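Local atomic coordinates of probable amino acid aminotransferase (Mycobacterium tuberculosis, PDB entry 6Q1S), a protein that belongs to the class IV aminotransferase family and binds 4'-deoxy-4'-aminopyridoxal-5'-phosphate in a pocket, in a two-chain assembly. Residues I129-G134 and M159-H164. Numbering follows the deposited sequence.
Sequences ITLDRG and MAVLRH
Helix 156-166 packs on strand 126-132 of the mixed sheet through L131, V161 and H164. L131 points toward the helix, and its forked end suits the spot because both methyls can rest against the H164 ring while CD2 also reaches V161. CD2 of L131 lies 3.6 Å from ND1 of H164, meeting the imidazole at a slant, and 4.2 Å from CG1 of V161. CD1 of L131 is 4.0 Å from CE1 of H164. V161 and H164, three residues apart, stand on the same side of the helix; H164 swings CG anti to its backbone N (chi1 170°), which sends the flat ring out to the leucine. Strand 126-132 runs parallel and adjacent to strand 172-176, with the helix on the link between them, a beta-alpha-beta crossover. V161, compact and beta-branched, also touches V173 and F175 of that second strand. W145 of the second subunit packs on L131 and V161, and the broad ring of H164 serves it too, their planes at about 45°. Where the strand ends, OD1 of D132 accepts from the backbone N of G134 at 2.7 Å, an Asx turn; at the phi of G134 (91°) a CB would jam against the carbonyl O of R133, which calls for glycine.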
loop_
_atom_site.group_PDB
_atom_site.type_symbol
_atom_site.label_atom_id
_atom_site.label_comp_id
_atom_site.label_asym_id
_atom_site.label_seq_id
_atom_site.Cartn_x
_atom_site.Cartn_y
_atom_site.Cartn_z
ATOM N N ILE B 129 -0.307 -16.322 14.662
ATOM C CA ILE B 129 0.663 -17.171 13.988
ATOM C C ILE B 129 1.827 -16.302 13.541
ATOM O O ILE B 129 1.638 -15.139 13.165
ATOM C CB ILE B 129 0.044 -17.914 12.783
ATOM C CG1 ILE B 129 -0.532 -16.923 11.770
ATOM C CG2 ILE B 129 -1.041 -18.874 13.250
ATOM C CD1 ILE B 129 -0.951 -17.563 10.464
ATOM N N THR B 130 3.033 -16.860 13.590
ATOM C CA THR B 130 4.198 -16.170 13.057
ATOM C C THR B 130 4.245 -16.353 11.548
ATOM O O THR B 130 4.004 -17.448 11.032
ATOM C CB THR B 130 5.483 -16.695 13.694
ATOM O OG1 THR B 130 5.599 -18.102 13.455
ATOM C CG2 THR B 130 5.477 -16.434 15.194
ATOM N N LEU B 131 4.564 -15.274 10.839
ATOM C CA LEU B 131 4.588 -15.300 9.385
ATOM C C LEU B 131 5.800 -14.537 8.879
ATOM O O LEU B 131 6.151 -13.486 9.421
ATOM C CB LEU B 131 3.307 -14.691 8.810
ATOM C CG LEU B 131 2.624 -15.426 7.660
ATOM C CD1 LEU B 131 2.272 -16.854 8.052
ATOM C CD2 LEU B 131 1.385 -14.663 7.246
ATOM N N ASP B 132 6.435 -15.072 7.837
ATOM C CA ASP B 132 7.576 -14.397 7.236
ATOM C C ASP B 132 7.126 -13.090 6.599
ATOM O O ASP B 132 6.214 -13.073 5.766
ATOM C CB ASP B 132 8.230 -15.301 6.192
ATOM C CG ASP B 132 9.633 -14.851 5.817
ATOM O OD1 ASP B 132 9.871 -13.628 5.720
ATOM O OD2 ASP B 132 10.501 -15.725 5.613
ATOM N N ARG B 133 7.768 -11.992 6.995
ATOM C CA ARG B 133 7.451 -10.696 6.413
ATOM C C ARG B 133 8.189 -10.474 5.100
ATOM O O ARG B 133 7.686 -9.769 4.216
ATOM C CB ARG B 133 7.777 -9.583 7.414
ATOM C CG ARG B 133 7.655 -8.177 6.856
ATOM C CD ARG B 133 6.232 -7.888 6.416
ATOM N NE ARG B 133 6.096 -6.540 5.878
ATOM C CZ ARG B 133 6.282 -6.229 4.599
ATOM N NH1 ARG B 133 6.609 -7.173 3.727
ATOM N NH2 ARG B 133 6.140 -4.976 4.193
ATOM N N GLY B 134 9.364 -11.077 4.945
ATOM C CA GLY B 134 10.181 -10.872 3.775
ATOM C C GLY B 134 11.180 -9.748 3.897
ATOM O O GLY B 134 12.056 -9.623 3.034
ATOM N N MET B 159 -4.026 -5.945 5.468
ATOM C CA MET B 159 -5.336 -6.567 5.622
ATOM C C MET B 159 -5.358 -7.967 5.021
ATOM O O MET B 159 -6.013 -8.868 5.558
ATOM C CB MET B 159 -6.407 -5.682 4.984
ATOM C CG MET B 159 -6.446 -4.270 5.549
ATOM S SD MET B 159 -6.625 -4.240 7.343
ATOM C CE MET B 159 -8.105 -5.226 7.549
ATOM N N ALA B 160 -4.646 -8.169 3.909
ATOM C CA ALA B 160 -4.588 -9.492 3.294
ATOM C C ALA B 160 -3.871 -10.489 4.196
ATOM O O ALA B 160 -4.253 -11.665 4.258
ATOM C CB ALA B 160 -3.900 -9.408 1.932
ATOM N N VAL B 161 -2.828 -10.041 4.898
ATOM C CA VAL B 161 -2.118 -10.915 5.827
ATOM C C VAL B 161 -3.048 -11.361 6.949
ATOM O O VAL B 161 -3.015 -12.520 7.382
ATOM C CB VAL B 161 -0.863 -10.204 6.370
ATOM C CG1 VAL B 161 -0.352 -10.889 7.626
ATOM C CG2 VAL B 161 0.223 -10.166 5.304
ATOM N N LEU B 162 -3.901 -10.454 7.428
ATOM C CA LEU B 162 -4.849 -10.814 8.476
ATOM C C LEU B 162 -5.903 -11.787 7.959
ATOM O O LEU B 162 -6.314 -12.703 8.678
ATOM C CB LEU B 162 -5.508 -9.557 9.042
ATOM C CG LEU B 162 -4.630 -8.696 9.951
ATOM C CD1 LEU B 162 -5.273 -7.337 10.183
ATOM C CD2 LEU B 162 -4.374 -9.403 11.273
ATOM N N ARG B 163 -6.356 -11.600 6.716
ATOM C CA ARG B 163 -7.309 -12.537 6.132
ATOM C C ARG B 163 -6.674 -13.902 5.906
ATOM O O ARG B 163 -7.350 -14.930 6.037
ATOM C CB ARG B 163 -7.861 -11.982 4.819
ATOM C CG ARG B 163 -8.854 -10.844 4.990
ATOM C CD ARG B 163 -9.567 -10.540 3.681
ATOM N NE ARG B 163 -8.627 -10.324 2.585
ATOM C CZ ARG B 163 -8.111 -9.142 2.262
ATOM N NH1 ARG B 163 -8.448 -8.059 2.949
ATOM N NH2 ARG B 163 -7.261 -9.042 1.250
ATOM N N HIS B 164 -5.386 -13.931 5.557
ATOM C CA HIS B 164 -4.682 -15.198 5.390
ATOM C C HIS B 164 -4.657 -15.986 6.693
ATOM O O HIS B 164 -4.875 -17.203 6.696
ATOM C CB HIS B 164 -3.264 -14.937 4.880
ATOM C CG HIS B 164 -2.371 -16.139 4.905
ATOM N ND1 HIS B 164 -1.519 -16.410 5.954
ATOM C CD2 HIS B 164 -2.188 -17.136 4.007
ATOM C CE1 HIS B 164 -0.853 -17.523 5.704
ATOM N NE2 HIS B 164 -1.242 -17.986 4.530
#